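Local atomic coordinates of glycerol uptake operon antiterminator-related protein (Thermotoga maritima, PDB entry 1VKF), a protein that is of unknown function but probably takes part in controlling glycerol uptake genes, as glycerol-3-phosphate responsive antiterminators do. Residues 17-21 against 179-184; 151-156 against 171-175; 105-111 against 129-135; 58-64 against 84-90. One frame throughout, in Å; residues are numbered along the deposited sequence.

Interaction 1 (17-21 against 179-184); sequences IIAAL and RILWKM
I17 meets the C-terminal turn with all of its outer carbons. CG1, anti to the carbonyl carbon (chi1 -60°), comes to 3.6 Å from L181 O, while CD1 crosses selenomethionine M184 at 4.2 Å from its SE. The other branch, CG2, lies 3.8 Å from W182 CD1. I18 turns its side chain away, towards strand 173-176 and strand 34-41. A19 points at the indole: its CB stands 3.9 Å from the centroid of the W182 six-membered ring, 29° off the normal, a CH-pi contact over one face. The opposite face carries R179 CD, and the R179 guanidinium lies with W182 CH2 over its centre. Strand 17-21 belongs to a TIM barrel, and the short, weakly bonded helix about 179-182 follows strand 173-176 and packs on strand 17-21. W182 NE1 is fixed by T176 O, R179 NH1 by S177 O. With an alanine in place of W182, a gap would probably open between A19 and R179, and T176 O would lose that donor. A20 O sits at the indole edge, in plane, 3.8 Å from CZ2, buried and without a polar partner. L21 CD2 then reaches W182 CH2 at 3.8 Å and R179 NH2 at 4.0 Å.

Interaction 2 (151-156 against 171-175); sequences TVIAAG and VSAIS
A173 O is approached by two groups of the opposing strand: A154 N donates to it at 2.8 Å with an N-H...O angle of 164°, and the CA-H of I153 comes in at 3.4 Å from CA. A154 O repeats the pattern in the other direction, accepting from S175 N at 2.9 Å and meeting I174 CA alongside. These alternating bonds define a parallel register, I153 with A173 and A154 with I174, between short strand segments whose directions differ by 38°. Before the paired region S172 N reaches V152 O at 3.1 Å, the bond bent to 137°. A water joins V152 N to S172 OG there, and T151 CG2, anti to the backbone N, lies 3.6 Å from that hydroxyl oxygen. At the far end a second water spans G156 N and S175 O. V152 CG1 packs on V171 CG1 at 4.0 Å, and A154 CB touches V171 CG2 and I174 CG1. S175 OG hydrogen-bonds a bound citric acid, probably from the crystallisation liquor. V152, A154, V171 and I174 face helices 140-144 and 161-167, whereas I153, A173 and S175 turn inward towards strand 16-21, within the closing beta-alpha-beta unit of the TIM barrel.

Interaction 3 (105-111 against 129-135); sequences AVLRFFA and VDVVEVL
R108 and E133 pair side by side on two parallel strands that helix 114-127 connects, a beta-alpha-beta unit of the TIM barrel. The backbone evidence is alternating bonding: L107 N to V131 O, E133 N to L107 O at 3.0 Å, L135 N to F109 O, and A111 N to L135 O at 2.8 Å, with a weak bond from F109 N to E133 O. Where the two strands begin, a water accepts from V131 N and donates to A105 O.

The charged contact is a salt bridge from R108 NE to E133 OE1, 3.0 Å long, but as a hydrogen bond it is weak, at 132°, and the guanidinium and carboxylate planes stand 76° apart. Both side chains rise on the same face as L135, whose CD1 covers the centre of one guanidinium face while CD2 lies 3.5 Å from NH2. The R108 side chain also lies about 3 Å from a bound citric acid, probably from the crystallisation liquor, a position consistent with a pocket for anions. A leucine in place of R108 would probably leave the buried E133 carboxylate without its cation and take away the flat group on which L135 rests.

Apolar contacts occupy both faces. On the face of R108 and E133, V106 CG2 touches V131 CG1; on the face of F109 and V132, L107 CD2 crosses V129 CG2, and A111 CB meets V134 CG1. F109, its ring anti to the backbone N (chi1 -179°), is met in its plane by V132 CG1, which also stands 3.5 Å from F109 CB.

Interaction 4 (58-64 against 84-90); sequences TVFVDMD and ADGIITI
F60 lays one face of its ring over the backbone of G86: CA of the glycine is 3.9 Å from the ring centroid, 24° off the normal. CG anti to the carbonyl carbon (chi1 -76°) puts the ring there, where glycine has no CB. F60 CB touches I88 CD1. The strands are held in parallel by V61 N to G86 O at 3.0 Å and I88 N to V61 O at 2.9 Å, with D85 N on V59 O before them and M63 N on I88 O after.

A carboxylate sits at each end of this pair. D85 OD2 takes V59 N at 2.9 Å through its anti lone pair, and a salt bridge to K53 NZ gives it a second partner. D64 grips with both oxygens, OD1 accepting from T89 OG1 at 2.8 Å and OD2 from I90 N at 2.8 Å, each on its syn side. D62 OD1 accepts from D64 N in an Asx turn that opens the short 3-10 segment and probably helps position D64; N94 ND2 and K91 N also bond T89 OG1. Selenomethionine M63 packs its SE on I87 CD1 and also touches A75 and I76 of helix 73-82.

Ring and apolar contacts thus fill the middle of the strand pair, while carboxylates hold backbone N-H groups, and in D64 also a hydroxyl, at its ends; K53 would probably favour the ionised form of D85.

In the fold
From the N terminus, strand 16-21 opens the span that interaction 1 closes at the C-terminal helix, so interactions 2, 3 and 4 are nested inside it. Among themselves these three run in series without crossing: interaction 4 closes first, then interaction 3, then interaction 2. Each joins strands adjacent in one curled parallel sheet. Interactions 4 and 3 meet where strands 86-89 and 105-110 lie side by side, V106 N and R108 N probably bonding I87 O and T89 O, and interaction 3 adjoins interaction 2 where I153 meets V132 and V134. I18 N lies 2.8 Å from I174 O, bringing interaction 2 back beside interaction 1 and helping close the barrel.

Interaction 1 (17-21 against 179-184)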
loop_
_atom_site.group_PDB
_atom_site.type_symbol
_atom_site.label_atom_id
_atom_site.label_comp_id
_atom_site.label_asym_id
_atom_site.label_seq_id
_atom_site.Cartn_x
_atom_site.Cartn_y
_atom_site.Cartn_z
ATOM N N ILE A 17 4.320 -3.156 11.107
ATOM C CA ILE A 17 3.001 -2.667 10.873
ATOM C C ILE A 17 3.065 -1.292 10.168
ATOM O O ILE A 17 3.831 -0.420 10.559
ATOM C CB ILE A 17 2.278 -2.560 12.207
ATOM C CG1 ILE A 17 2.211 -3.947 12.865
ATOM C CG2 ILE A 17 0.922 -1.957 12.033
ATOM C CD1 ILE A 17 1.458 -4.957 12.086
ATOM N N ILE A 18 2.298 -1.186 9.106
ATOM C CA ILE A 18 2.037 0.047 8.334
ATOM C C ILE A 18 0.642 0.550 8.700
ATOM O O ILE A 18 -0.326 -0.228 8.785
ATOM C CB ILE A 18 2.118 -0.251 6.805
ATOM C CG1 ILE A 18 3.528 -0.551 6.455
ATOM C CG2 ILE A 18 1.548 0.913 5.982
ATOM C CD1 ILE A 18 3.730 -1.164 5.066
ATOM N N ALA A 19 0.518 1.844 8.937
ATOM C CA ALA A 19 -0.754 2.418 9.346
ATOM C C ALA A 19 -1.584 2.748 8.119
ATOM O O ALA A 19 -1.233 3.641 7.374
ATOM C CB ALA A 19 -0.550 3.680 10.189
ATOM N N ALA A 20 -2.724 2.087 8.014
ATOM C CA ALA A 20 -3.736 2.380 6.987
ATOM C C ALA A 20 -4.752 3.384 7.566
ATOM O O ALA A 20 -5.330 3.173 8.671
ATOM C CB ALA A 20 -4.436 1.098 6.565
ATOM N N LEU A 21 -5.003 4.436 6.791
ATOM C CA LEU A 21 -5.934 5.460 7.167
ATOM C C LEU A 21 -7.074 5.526 6.171
ATOM O O LEU A 21 -6.860 5.666 4.969
ATOM C CB LEU A 21 -5.249 6.823 7.233
ATOM C CG LEU A 21 -4.303 7.011 8.431
ATOM C CD1 LEU A 21 -3.883 8.448 8.437
ATOM C CD2 LEU A 21 -4.935 6.599 9.747
ATOM N N ARG A 179 -5.666 0.171 15.500
ATOM C CA ARG A 179 -4.842 0.868 16.442
ATOM C C ARG A 179 -4.188 -0.108 17.407
ATOM O O ARG A 179 -3.099 0.135 17.885
ATOM C CB ARG A 179 -5.710 1.880 17.212
ATOM C CG ARG A 179 -5.732 3.254 16.554
ATOM C CD ARG A 179 -6.184 3.285 15.128
ATOM N NE ARG A 179 -6.361 4.682 14.674
ATOM C CZ ARG A 179 -6.826 5.028 13.476
ATOM N NH1 ARG A 179 -7.154 4.098 12.573
ATOM N NH2 ARG A 179 -6.943 6.325 13.156
ATOM N N ILE A 180 -4.854 -1.230 17.692
ATOM C CA ILE A 180 -4.260 -2.231 18.554
ATOM C C ILE A 180 -3.026 -2.828 17.889
ATOM O O ILE A 180 -1.989 -2.951 18.515
ATOM C CB ILE A 180 -5.287 -3.349 18.838
ATOM C CG1 ILE A 180 -6.366 -2.805 19.777
ATOM C CG2 ILE A 180 -4.597 -4.575 19.410
ATOM C CD1 ILE A 180 -7.711 -3.573 19.692
ATOM N N LEU A 181 -3.131 -3.174 16.608
ATOM C CA LEU A 181 -1.976 -3.716 15.898
ATOM C C LEU A 181 -0.850 -2.699 15.755
ATOM O O LEU A 181 0.351 -3.067 15.783
ATOM C CB LEU A 181 -2.344 -4.285 14.516
ATOM C CG LEU A 181 -3.328 -5.463 14.538
ATOM C CD1 LEU A 181 -3.613 -5.952 13.126
ATOM C CD2 LEU A 181 -2.778 -6.585 15.431
ATOM N N TRP A 182 -1.187 -1.428 15.677
ATOM C CA TRP A 182 -0.155 -0.368 15.586
ATOM C C TRP A 182 0.790 -0.383 16.793
ATOM O O TRP A 182 1.953 0.018 16.686
ATOM C CB TRP A 182 -0.769 1.004 15.468
ATOM C CG TRP A 182 -1.547 1.276 14.208
ATOM C CD1 TRP A 182 -1.773 0.433 13.160
ATOM C CD2 TRP A 182 -2.229 2.498 13.894
ATOM N NE1 TRP A 182 -2.553 1.051 12.216
ATOM C CE2 TRP A 182 -2.859 2.317 12.637
ATOM C CE3 TRP A 182 -2.374 3.733 14.551
ATOM C CZ2 TRP A 182 -3.584 3.327 12.020
ATOM C CZ3 TRP A 182 -3.112 4.728 13.943
ATOM C CH2 TRP A 182 -3.716 4.517 12.696
ATOM N N LYS A 183 0.287 -0.880 17.917
ATOM C CA LYS A 183 1.019 -0.853 19.182
ATOM C C LYS A 183 1.793 -2.123 19.445
ATOM O O LYS A 183 2.541 -2.174 20.402
ATOM C CB LYS A 183 0.024 -0.622 20.327
ATOM C CG LYS A 183 -0.567 0.761 20.371
ATOM C CD LYS A 183 -1.540 0.893 21.534
ATOM C CE LYS A 183 -2.543 2.017 21.335
ATOM N NZ LYS A 183 -1.924 3.365 21.191
HETATM N N MSE A 184 1.611 -3.167 18.636
HETATM C CA MSE A 184 2.052 -4.503 19.086
HETATM C C MSE A 184 3.577 -4.581 19.178
HETATM O O MSE A 184 4.266 -3.860 18.448
HETATM C CB MSE A 184 1.484 -5.589 18.165
HETATM C CG MSE A 184 2.080 -5.596 16.817
HETATM SE SE MSE A 184 1.122 -7.003 15.692
HETATM C CE MSE A 184 1.823 -8.462 16.548
#

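Interaction 2 (151-156 against 171-175)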
loop_
_atom_site.group_PDB
_atom_site.type_symbol
_atom_site.label_atom_id
_atom_site.label_comp_id
_atom_site.label_asym_id
_atom_site.label_seq_id
_atom_site.Cartn_x
_atom_site.Cartn_y
_atom_site.Cartn_z
ATOM N N THR A 151 9.443 -7.673 -2.124
ATOM C CA THR A 151 8.836 -7.240 -0.869
ATOM C C THR A 151 7.343 -7.429 -0.938
ATOM O O THR A 151 6.706 -6.920 -1.854
ATOM C CB THR A 151 9.148 -5.776 -0.640
ATOM O OG1 THR A 151 10.559 -5.602 -0.579
ATOM C CG2 THR A 151 8.672 -5.328 0.724
ATOM N N VAL A 152 6.782 -8.189 -0.002
ATOM C CA VAL A 152 5.341 -8.346 0.107
ATOM C C VAL A 152 4.814 -7.641 1.373
ATOM O O VAL A 152 5.332 -7.822 2.475
ATOM C CB VAL A 152 4.928 -9.841 0.100
ATOM C CG1 VAL A 152 3.410 -9.993 0.334
ATOM C CG2 VAL A 152 5.355 -10.496 -1.209
ATOM N N ILE A 153 3.794 -6.816 1.184
ATOM C CA ILE A 153 3.021 -6.252 2.263
ATOM C C ILE A 153 1.687 -6.955 2.257
ATOM O O ILE A 153 0.996 -7.011 1.232
ATOM C CB ILE A 153 2.818 -4.760 2.027
ATOM C CG1 ILE A 153 4.141 -4.031 1.971
ATOM C CG2 ILE A 153 1.880 -4.167 3.120
ATOM C CD1 ILE A 153 4.066 -2.707 1.275
ATOM N N ALA A 154 1.319 -7.506 3.397
ATOM C CA ALA A 154 0.040 -8.143 3.546
ATOM C C ALA A 154 -0.996 -7.132 3.934
ATOM O O ALA A 154 -0.729 -6.245 4.709
ATOM C CB ALA A 154 0.118 -9.207 4.594
ATOM N N ALA A 155 -2.192 -7.270 3.398
ATOM C CA ALA A 155 -3.302 -6.434 3.873
ATOM C C ALA A 155 -4.632 -7.108 3.736
ATOM O O ALA A 155 -4.887 -7.834 2.770
ATOM C CB ALA A 155 -3.294 -5.078 3.063
ATOM N N GLY A 156 -5.542 -6.775 4.653
ATOM C CA GLY A 156 -6.920 -7.226 4.555
ATOM C C GLY A 156 -7.304 -8.354 5.467
ATOM O O GLY A 156 -6.709 -9.422 5.442
ATOM N N VAL A 171 6.348 -12.353 5.494
ATOM C CA VAL A 171 6.231 -11.181 4.633
ATOM C C VAL A 171 6.845 -9.993 5.394
ATOM O O VAL A 171 7.014 -10.055 6.602
ATOM C CB VAL A 171 4.760 -10.900 4.205
ATOM C CG1 VAL A 171 4.092 -12.155 3.610
ATOM C CG2 VAL A 171 3.928 -10.371 5.347
ATOM N N SER A 172 7.156 -8.921 4.687
ATOM C CA SER A 172 7.876 -7.811 5.292
ATOM C C SER A 172 7.018 -7.011 6.233
ATOM O O SER A 172 7.487 -6.610 7.292
ATOM C CB SER A 172 8.412 -6.877 4.226
ATOM O OG SER A 172 9.417 -7.543 3.506
ATOM N N ALA A 173 5.778 -6.772 5.825
ATOM C CA ALA A 173 4.912 -5.840 6.553
ATOM C C ALA A 173 3.442 -6.159 6.407
ATOM O O ALA A 173 3.044 -6.912 5.555
ATOM C CB ALA A 173 5.189 -4.446 6.035
ATOM N N ILE A 174 2.625 -5.554 7.255
ATOM C CA ILE A 174 1.180 -5.593 7.148
ATOM C C ILE A 174 0.605 -4.183 7.230
ATOM O O ILE A 174 0.944 -3.446 8.138
ATOM C CB ILE A 174 0.567 -6.369 8.357
ATOM C CG1 ILE A 174 1.010 -7.831 8.366
ATOM C CG2 ILE A 174 -0.933 -6.240 8.351
ATOM C CD1 ILE A 174 0.683 -8.564 9.665
ATOM N N SER A 175 -0.262 -3.837 6.296
ATOM C CA SER A 175 -0.990 -2.614 6.301
ATOM C C SER A 175 -2.315 -2.853 6.998
ATOM O O SER A 175 -3.089 -3.719 6.618
ATOM C CB SER A 175 -1.230 -2.072 4.886
ATOM O OG SER A 175 -2.149 -0.959 4.960
HETATM O O HOH W 1 8.421 -9.513 1.875
HETATM O O HOH W 2 -5.012 -5.696 7.260
#

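Interaction 3 (105-111 against 129-135)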
loop_
_atom_site.group_PDB
_atom_site.type_symbol
_atom_site.label_atom_id
_atom_site.label_comp_id
_atom_site.label_asym_id
_atom_site.label_seq_id
_atom_site.Cartn_x
_atom_site.Cartn_y
_atom_site.Cartn_z
ATOM N N ALA A 105 6.195 3.130 -5.997
ATOM C CA ALA A 105 4.879 2.594 -6.264
ATOM C C ALA A 105 4.731 1.189 -5.687
ATOM O O ALA A 105 5.710 0.411 -5.693
ATOM C CB ALA A 105 4.592 2.586 -7.752
ATOM N N VAL A 106 3.523 0.916 -5.183
ATOM C CA VAL A 106 3.157 -0.386 -4.719
ATOM C C VAL A 106 2.001 -0.891 -5.576
ATOM O O VAL A 106 1.001 -0.200 -5.716
ATOM C CB VAL A 106 2.730 -0.356 -3.242
ATOM C CG1 VAL A 106 2.356 -1.721 -2.780
ATOM C CG2 VAL A 106 3.888 0.181 -2.395
ATOM N N LEU A 107 2.120 -2.117 -6.094
ATOM C CA LEU A 107 1.072 -2.732 -6.890
ATOM C C LEU A 107 0.278 -3.670 -6.011
ATOM O O LEU A 107 0.852 -4.563 -5.381
ATOM C CB LEU A 107 1.623 -3.508 -8.079
ATOM C CG LEU A 107 0.535 -4.120 -9.000
ATOM C CD1 LEU A 107 -0.216 -3.088 -9.779
ATOM C CD2 LEU A 107 1.191 -5.116 -9.962
ATOM N N ARG A 108 -1.028 -3.447 -5.957
ATOM C CA ARG A 108 -1.947 -4.355 -5.260
ATOM C C ARG A 108 -2.156 -5.639 -6.061
ATOM O O ARG A 108 -2.099 -5.636 -7.298
ATOM C CB ARG A 108 -3.285 -3.703 -5.017
ATOM C CG ARG A 108 -3.288 -2.499 -4.093
ATOM C CD ARG A 108 -4.714 -2.002 -3.766
ATOM N NE ARG A 108 -4.891 -1.969 -2.330
ATOM C CZ ARG A 108 -5.971 -2.345 -1.651
ATOM N NH1 ARG A 108 -7.055 -2.758 -2.270
ATOM N NH2 ARG A 108 -5.956 -2.270 -0.313
ATOM N N PHE A 109 -2.402 -6.735 -5.331
ATOM C CA PHE A 109 -2.461 -8.085 -5.866
ATOM C C PHE A 109 -3.595 -8.783 -5.078
ATOM O O PHE A 109 -3.493 -8.986 -3.866
ATOM C CB PHE A 109 -1.086 -8.711 -5.634
ATOM C CG PHE A 109 -0.905 -10.125 -6.133
ATOM C CD1 PHE A 109 -1.956 -10.991 -6.333
ATOM C CD2 PHE A 109 0.365 -10.564 -6.436
ATOM C CE1 PHE A 109 -1.735 -12.266 -6.812
ATOM C CE2 PHE A 109 0.595 -11.849 -6.929
ATOM C CZ PHE A 109 -0.455 -12.692 -7.101
ATOM N N PHE A 110 -4.707 -9.120 -5.765
ATOM C CA PHE A 110 -5.830 -9.763 -5.129
ATOM C C PHE A 110 -5.622 -11.301 -5.305
ATOM O O PHE A 110 -5.852 -11.855 -6.400
ATOM C CB PHE A 110 -7.138 -9.352 -5.820
ATOM C CG PHE A 110 -7.513 -7.893 -5.678
ATOM C CD1 PHE A 110 -6.996 -7.083 -4.670
ATOM C CD2 PHE A 110 -8.463 -7.344 -6.549
ATOM C CE1 PHE A 110 -7.392 -5.743 -4.563
ATOM C CE2 PHE A 110 -8.843 -6.005 -6.429
ATOM C CZ PHE A 110 -8.302 -5.222 -5.450
ATOM N N ALA A 111 -5.190 -11.969 -4.240
ATOM C CA ALA A 111 -4.786 -13.386 -4.289
ATOM C C ALA A 111 -6.011 -14.275 -3.975
ATOM O O ALA A 111 -6.190 -14.797 -2.857
ATOM C CB ALA A 111 -3.613 -13.627 -3.354
ATOM N N VAL A 129 8.069 -5.652 -10.777
ATOM C CA VAL A 129 7.485 -5.090 -9.565
ATOM C C VAL A 129 8.275 -5.501 -8.322
ATOM O O VAL A 129 8.351 -6.677 -7.990
ATOM C CB VAL A 129 6.044 -5.537 -9.418
ATOM C CG1 VAL A 129 5.464 -5.012 -8.131
ATOM C CG2 VAL A 129 5.228 -5.124 -10.637
ATOM N N ASP A 130 8.842 -4.527 -7.625
ATOM C CA ASP A 130 9.682 -4.803 -6.463
ATOM C C ASP A 130 8.832 -4.992 -5.190
ATOM O O ASP A 130 9.207 -5.739 -4.315
ATOM C CB ASP A 130 10.617 -3.622 -6.200
ATOM C CG ASP A 130 11.431 -3.224 -7.423
ATOM O OD1 ASP A 130 12.086 -4.116 -8.008
ATOM O OD2 ASP A 130 11.461 -2.039 -7.861
ATOM N N VAL A 131 7.748 -4.228 -5.108
ATOM C CA VAL A 131 6.894 -4.125 -3.897
ATOM C C VAL A 131 5.420 -4.374 -4.230
ATOM O O VAL A 131 4.796 -3.683 -5.045
ATOM C CB VAL A 131 7.029 -2.768 -3.177
ATOM C CG1 VAL A 131 6.221 -2.751 -1.860
ATOM C CG2 VAL A 131 8.509 -2.468 -2.888
ATOM N N VAL A 132 4.887 -5.419 -3.623
ATOM C CA VAL A 132 3.539 -5.858 -3.909
ATOM C C VAL A 132 2.748 -5.910 -2.599
ATOM O O VAL A 132 3.283 -6.387 -1.604
ATOM C CB VAL A 132 3.529 -7.299 -4.527
ATOM C CG1 VAL A 132 2.127 -7.681 -4.857
ATOM C CG2 VAL A 132 4.388 -7.379 -5.755
ATOM N N GLU A 133 1.511 -5.439 -2.614
ATOM C CA GLU A 133 0.563 -5.604 -1.515
ATOM C C GLU A 133 -0.432 -6.699 -1.848
ATOM O O GLU A 133 -1.215 -6.581 -2.790
ATOM C CB GLU A 133 -0.146 -4.304 -1.186
ATOM C CG GLU A 133 -1.069 -4.392 0.051
ATOM C CD GLU A 133 -1.767 -3.082 0.330
ATOM O OE1 GLU A 133 -2.570 -2.676 -0.514
ATOM O OE2 GLU A 133 -1.524 -2.514 1.403
ATOM N N VAL A 134 -0.390 -7.749 -1.059
ATOM C CA VAL A 134 -1.236 -8.938 -1.296
ATOM C C VAL A 134 -2.400 -8.940 -0.342
ATOM O O VAL A 134 -2.230 -8.859 0.876
ATOM C CB VAL A 134 -0.449 -10.222 -1.145
ATOM C CG1 VAL A 134 -1.380 -11.426 -1.295
ATOM C CG2 VAL A 134 0.709 -10.265 -2.141
ATOM N N LEU A 135 -3.597 -9.095 -0.903
ATOM C CA LEU A 135 -4.836 -9.167 -0.144
ATOM C C LEU A 135 -5.609 -10.468 -0.471
ATOM O O LEU A 135 -5.561 -10.919 -1.623
ATOM C CB LEU A 135 -5.744 -7.989 -0.450
ATOM C CG LEU A 135 -5.155 -6.572 -0.268
ATOM C CD1 LEU A 135 -4.614 -6.035 -1.538
ATOM C CD2 LEU A 135 -6.285 -5.697 0.283
HETATM O O HOH W 3 6.750 -1.865 -6.380
#

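Interaction 4 (58-64 against 84-90)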
loop_
_atom_site.group_PDB
_atom_site.type_symbol
_atom_site.label_atom_id
_atom_site.label_comp_id
_atom_site.label_asym_id
_atom_site.label_seq_id
_atom_site.Cartn_x
_atom_site.Cartn_y
_atom_site.Cartn_z
ATOM N N THR A 58 6.214 8.671 6.319
ATOM C CA THR A 58 6.295 8.382 4.897
ATOM C C THR A 58 4.909 7.965 4.472
ATOM O O THR A 58 4.313 7.052 5.083
ATOM C CB THR A 58 7.291 7.227 4.658
ATOM O OG1 THR A 58 8.592 7.654 5.040
ATOM C CG2 THR A 58 7.413 6.853 3.161
ATOM N N VAL A 59 4.400 8.592 3.421
ATOM C CA VAL A 59 2.998 8.407 3.040
ATOM C C VAL A 59 2.867 7.943 1.591
ATOM O O VAL A 59 3.327 8.613 0.674
ATOM C CB VAL A 59 2.135 9.688 3.255
ATOM C CG1 VAL A 59 0.667 9.410 2.961
ATOM C CG2 VAL A 59 2.293 10.224 4.637
ATOM N N PHE A 60 2.255 6.770 1.415
ATOM C CA PHE A 60 1.823 6.280 0.125
ATOM C C PHE A 60 0.308 6.480 0.024
ATOM O O PHE A 60 -0.453 6.355 1.011
ATOM C CB PHE A 60 2.215 4.789 -0.084
ATOM C CG PHE A 60 3.637 4.582 -0.393
ATOM C CD1 PHE A 60 4.626 4.875 0.536
ATOM C CD2 PHE A 60 3.955 4.092 -1.602
ATOM C CE1 PHE A 60 5.958 4.681 0.210
ATOM C CE2 PHE A 60 5.316 3.860 -1.947
ATOM C CZ PHE A 60 6.282 4.191 -1.039
ATOM N N VAL A 61 -0.126 6.947 -1.145
ATOM C CA VAL A 61 -1.514 7.262 -1.367
ATOM C C VAL A 61 -2.102 6.242 -2.337
ATOM O O VAL A 61 -1.541 6.009 -3.395
ATOM C CB VAL A 61 -1.678 8.650 -2.018
ATOM C CG1 VAL A 61 -3.116 8.926 -2.394
ATOM C CG2 VAL A 61 -1.198 9.690 -1.036
ATOM N N ASP A 62 -3.235 5.667 -1.998
ATOM C CA ASP A 62 -3.963 4.800 -2.949
ATOM C C ASP A 62 -4.697 5.688 -3.933
ATOM O O ASP A 62 -5.763 6.220 -3.647
ATOM C CB ASP A 62 -4.971 3.897 -2.249
ATOM C CG ASP A 62 -5.612 2.912 -3.216
ATOM O OD1 ASP A 62 -5.609 3.176 -4.428
ATOM O OD2 ASP A 62 -6.156 1.844 -2.849
HETATM N N MSE A 63 -4.069 5.908 -5.062
HETATM C CA MSE A 63 -4.519 6.860 -6.050
HETATM C C MSE A 63 -5.857 6.411 -6.655
HETATM O O MSE A 63 -6.671 7.233 -7.103
HETATM C CB MSE A 63 -3.438 7.132 -7.068
HETATM C CG MSE A 63 -3.183 5.986 -7.957
HETATM SE SE MSE A 63 -1.842 6.407 -9.311
HETATM C CE MSE A 63 -3.022 7.553 -10.507
ATOM N N ASP A 64 -6.154 5.113 -6.552
ATOM C CA ASP A 64 -7.411 4.624 -7.101
ATOM C C ASP A 64 -8.621 5.032 -6.286
ATOM O O ASP A 64 -9.747 4.901 -6.779
ATOM C CB ASP A 64 -7.419 3.089 -7.145
ATOM C CG ASP A 64 -6.284 2.481 -7.912
ATOM O OD1 ASP A 64 -5.624 3.123 -8.759
ATOM O OD2 ASP A 64 -6.023 1.250 -7.746
ATOM N N ALA A 84 2.860 13.377 -1.721
ATOM C CA ALA A 84 2.971 11.929 -1.439
ATOM C C ALA A 84 4.379 11.455 -1.691
ATOM O O ALA A 84 5.069 11.929 -2.580
ATOM C CB ALA A 84 1.972 11.137 -2.296
ATOM N N ASP A 85 4.793 10.478 -0.893
ATOM C CA ASP A 85 6.043 9.822 -1.119
ATOM C C ASP A 85 5.974 8.756 -2.177
ATOM O O ASP A 85 6.997 8.379 -2.780
ATOM C CB ASP A 85 6.598 9.259 0.181
ATOM C CG ASP A 85 6.891 10.345 1.175
ATOM O OD1 ASP A 85 7.662 11.292 0.847
ATOM O OD2 ASP A 85 6.283 10.413 2.259
ATOM N N GLY A 86 4.796 8.233 -2.378
ATOM C CA GLY A 86 4.559 7.224 -3.395
ATOM C C GLY A 86 3.082 6.924 -3.582
ATOM O O GLY A 86 2.189 7.498 -2.932
ATOM N N ILE A 87 2.811 6.002 -4.504
ATOM C CA ILE A 87 1.479 5.626 -4.800
ATOM C C ILE A 87 1.258 4.131 -4.614
ATOM O O ILE A 87 2.158 3.340 -4.731
ATOM C CB ILE A 87 1.030 6.065 -6.206
ATOM C CG1 ILE A 87 1.825 5.382 -7.292
ATOM C CG2 ILE A 87 1.135 7.616 -6.380
ATOM C CD1 ILE A 87 1.168 4.215 -7.866
ATOM N N ILE A 88 0.003 3.785 -4.398
ATOM C CA ILE A 88 -0.514 2.420 -4.395
ATOM C C ILE A 88 -1.611 2.361 -5.452
ATOM O O ILE A 88 -2.358 3.309 -5.627
ATOM C CB ILE A 88 -1.185 2.123 -3.052
ATOM C CG1 ILE A 88 -0.164 2.146 -1.906
ATOM C CG2 ILE A 88 -1.869 0.757 -3.058
ATOM C CD1 ILE A 88 -0.785 2.478 -0.599
ATOM N N THR A 89 -1.672 1.276 -6.194
ATOM C CA THR A 89 -2.679 1.146 -7.231
ATOM C C THR A 89 -2.835 -0.337 -7.607
ATOM O O THR A 89 -1.911 -1.106 -7.413
ATOM C CB THR A 89 -2.238 1.959 -8.506
ATOM O OG1 THR A 89 -3.254 1.910 -9.503
ATOM C CG2 THR A 89 -1.009 1.375 -9.182
ATOM N N ILE A 90 -3.993 -0.673 -8.140
ATOM C CA ILE A 90 -4.252 -2.012 -8.739
ATOM C C ILE A 90 -4.025 -2.001 -10.258
ATOM O O ILE A 90 -4.081 -3.048 -10.900
ATOM C CB ILE A 90 -5.694 -2.479 -8.377
ATOM C CG1 ILE A 90 -5.937 -3.986 -8.679
ATOM C CG2 ILE A 90 -6.774 -1.712 -9.127
ATOM C CD1 ILE A 90 -5.297 -4.888 -7.772
#